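Local coordinates for protein, Family 18 Chitinase (Crocus vernus, PDB 3SIM) that belongs to the family 18 glycosyl hydrolases and, as a plant chitinase, probably hydrolyses the glycosidic bonds of chitin, at residues A[183-188]-A[208-213]. Sequence-based numbering, arbitrary orientation.
Sequences INYQFK and SKYKGG
K209, in the last turn of helix 196-209, meets Y185 across the contact, where one carboxylate, that of D166, gathers three polar side-chain ends: the lysine chain, bent at chi3 (-79°), brings NZ to 3.0 Å from Y185 OH. Both have D166 as polar partner, K209 through a salt bridge and Y185 through a hydrogen bond to the same oxygen, OD2. Y210, the first residue beyond the helix, hydrogen-bonds through OH to the other carboxylate oxygen, OD1, so the two phenols and the ammonium share one acid. The two tyrosine side chains cross at about a right angle, with Y185 CE2 lying 3.9 Å from Y210 CE2. With CG roughly opposite the backbone N (chi1 -152°), the Y185 ring extends toward 208-213. A leucine in place of Y185 lacks the hydroxyl and the ring, and would probably leave D166 one donor short and a gap beside Y210 CE2. Nearer the backbone of Y210, the CD1 methyl of I183 rests 3.6 Å from Y210 CB. Past Y210 a type II turn, closed by a 2.8 Å hydrogen bond from G213 N to Y210 O, swings the chain round until G213 CA lies 4.2 Å from I183 CD1, where a side chain would collide with that methyl. The contact lies inside the beta-alpha-beta unit strand 182-184, helix 196-209, strand 215-220 of the TIM barrel, the turn leading the helix into the next parallel strand.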
loop_
_atom_site.group_PDB
_atom_site.type_symbol
_atom_site.label_atom_id
_atom_site.label_comp_id
_atom_site.label_asym_id
_atom_site.label_seq_id
_atom_site.Cartn_x
_atom_site.Cartn_y
_atom_site.Cartn_z
ATOM N N ILE A 183 5.480 -6.230 -3.599
ATOM C CA ILE A 183 5.412 -4.997 -4.311
ATOM C C ILE A 183 4.023 -4.801 -4.907
ATOM O O ILE A 183 3.631 -5.466 -5.804
ATOM C CB ILE A 183 6.509 -4.912 -5.371
ATOM C CG1 ILE A 183 7.851 -5.247 -4.772
ATOM C CG2 ILE A 183 6.542 -3.538 -6.040
ATOM C CD1 ILE A 183 8.853 -5.387 -5.729
ATOM N N ASN A 184 3.309 -3.874 -4.329
ATOM C CA ASN A 184 2.009 -3.513 -4.763
ATOM C C ASN A 184 2.049 -2.443 -5.868
ATOM O O ASN A 184 1.780 -1.306 -5.630
ATOM C CB ASN A 184 1.095 -3.147 -3.601
ATOM C CG ASN A 184 1.090 -4.180 -2.464
ATOM O OD1 ASN A 184 1.128 -5.378 -2.648
ATOM N ND2 ASN A 184 0.978 -3.665 -1.300
ATOM N N TYR A 185 2.391 -2.885 -7.078
ATOM C CA TYR A 185 2.618 -1.988 -8.197
ATOM C C TYR A 185 1.290 -1.391 -8.589
ATOM O O TYR A 185 0.332 -2.033 -8.587
ATOM C CB TYR A 185 3.299 -2.658 -9.398
ATOM C CG TYR A 185 4.122 -1.778 -10.259
ATOM C CD1 TYR A 185 3.637 -1.269 -11.451
ATOM C CD2 TYR A 185 5.407 -1.451 -9.913
ATOM C CE1 TYR A 185 4.408 -0.483 -12.281
ATOM C CE2 TYR A 185 6.170 -0.661 -10.681
ATOM C CZ TYR A 185 5.675 -0.148 -11.872
ATOM O OH TYR A 185 6.427 0.675 -12.618
ATOM N N GLN A 186 1.306 -0.101 -8.806
ATOM C CA GLN A 186 0.144 0.718 -9.062
ATOM C C GLN A 186 -0.162 0.774 -10.608
ATOM O O GLN A 186 0.137 1.715 -11.298
ATOM C CB GLN A 186 0.262 2.087 -8.346
ATOM C CG GLN A 186 0.356 2.117 -6.817
ATOM C CD GLN A 186 0.076 3.510 -6.225
ATOM O OE1 GLN A 186 0.840 4.029 -5.454
ATOM N NE2 GLN A 186 -1.018 4.079 -6.616
ATOM N N PHE A 187 -0.760 -0.281 -11.097
ATOM C CA PHE A 187 -1.105 -0.417 -12.496
ATOM C C PHE A 187 -2.154 0.640 -12.945
ATOM O O PHE A 187 -2.225 0.967 -14.068
ATOM C CB PHE A 187 -1.431 -1.866 -12.916
ATOM C CG PHE A 187 -0.241 -2.801 -12.923
ATOM C CD1 PHE A 187 0.564 -2.934 -14.015
ATOM C CD2 PHE A 187 0.061 -3.535 -11.825
ATOM C CE1 PHE A 187 1.635 -3.767 -13.988
ATOM C CE2 PHE A 187 1.109 -4.357 -11.810
ATOM C CZ PHE A 187 1.910 -4.468 -12.879
ATOM N N LYS A 188 -2.879 1.215 -12.011
ATOM C CA LYS A 188 -3.823 2.265 -12.359
ATOM C C LYS A 188 -3.137 3.535 -12.925
ATOM O O LYS A 188 -3.743 4.329 -13.527
ATOM C CB LYS A 188 -4.853 2.545 -11.260
ATOM C CG LYS A 188 -4.343 2.815 -9.913
ATOM C CD LYS A 188 -4.019 1.513 -9.149
ATOM C CE LYS A 188 -3.577 1.764 -7.749
ATOM N NZ LYS A 188 -3.695 3.072 -7.488
ATOM N N SER A 208 10.720 -7.787 -14.229
ATOM C CA SER A 208 12.028 -7.550 -14.612
ATOM C C SER A 208 12.689 -6.366 -13.877
ATOM O O SER A 208 13.782 -6.634 -13.490
ATOM C CB SER A 208 12.119 -7.275 -16.116
ATOM O OG SER A 208 11.601 -8.368 -16.807
ATOM N N LYS A 209 12.078 -5.206 -13.733
ATOM C CA LYS A 209 12.715 -4.095 -13.095
ATOM C C LYS A 209 13.011 -4.511 -11.626
ATOM O O LYS A 209 14.089 -4.335 -11.175
ATOM C CB LYS A 209 11.806 -2.865 -13.132
ATOM C CG LYS A 209 11.750 -1.993 -14.397
ATOM C CD LYS A 209 10.651 -0.937 -14.357
ATOM C CE LYS A 209 9.269 -1.494 -14.671
ATOM N NZ LYS A 209 8.182 -0.522 -14.766
ATOM N N TYR A 210 12.014 -5.084 -10.952
ATOM C CA TYR A 210 12.103 -5.580 -9.570
ATOM C C TYR A 210 12.453 -7.101 -9.458
ATOM O O TYR A 210 11.754 -7.901 -8.922
ATOM C CB TYR A 210 10.895 -5.124 -8.707
ATOM C CG TYR A 210 10.694 -3.611 -8.623
ATOM C CD1 TYR A 210 11.227 -2.849 -7.582
ATOM C CD2 TYR A 210 9.981 -2.947 -9.597
ATOM C CE1 TYR A 210 11.071 -1.527 -7.549
ATOM C CE2 TYR A 210 9.812 -1.618 -9.538
ATOM C CZ TYR A 210 10.342 -0.894 -8.532
ATOM O OH TYR A 210 10.124 0.433 -8.536
ATOM N N LYS A 211 13.581 -7.442 -10.040
ATOM C CA LYS A 211 13.905 -8.829 -10.270
ATOM C C LYS A 211 14.029 -9.601 -8.988
ATOM O O LYS A 211 14.772 -9.251 -8.150
ATOM C CB LYS A 211 15.207 -8.917 -11.042
ATOM C CG LYS A 211 15.439 -10.209 -11.705
ATOM C CD LYS A 211 16.676 -10.131 -12.489
ATOM N N GLY A 212 13.259 -10.658 -8.886
ATOM C CA GLY A 212 13.199 -11.398 -7.665
ATOM C C GLY A 212 12.341 -10.820 -6.548
ATOM O O GLY A 212 12.299 -11.336 -5.483
ATOM N N GLY A 213 11.662 -9.732 -6.799
ATOM C CA GLY A 213 10.691 -9.180 -5.884
ATOM C C GLY A 213 9.355 -9.748 -6.329
ATOM O O GLY A 213 9.194 -10.029 -7.486
#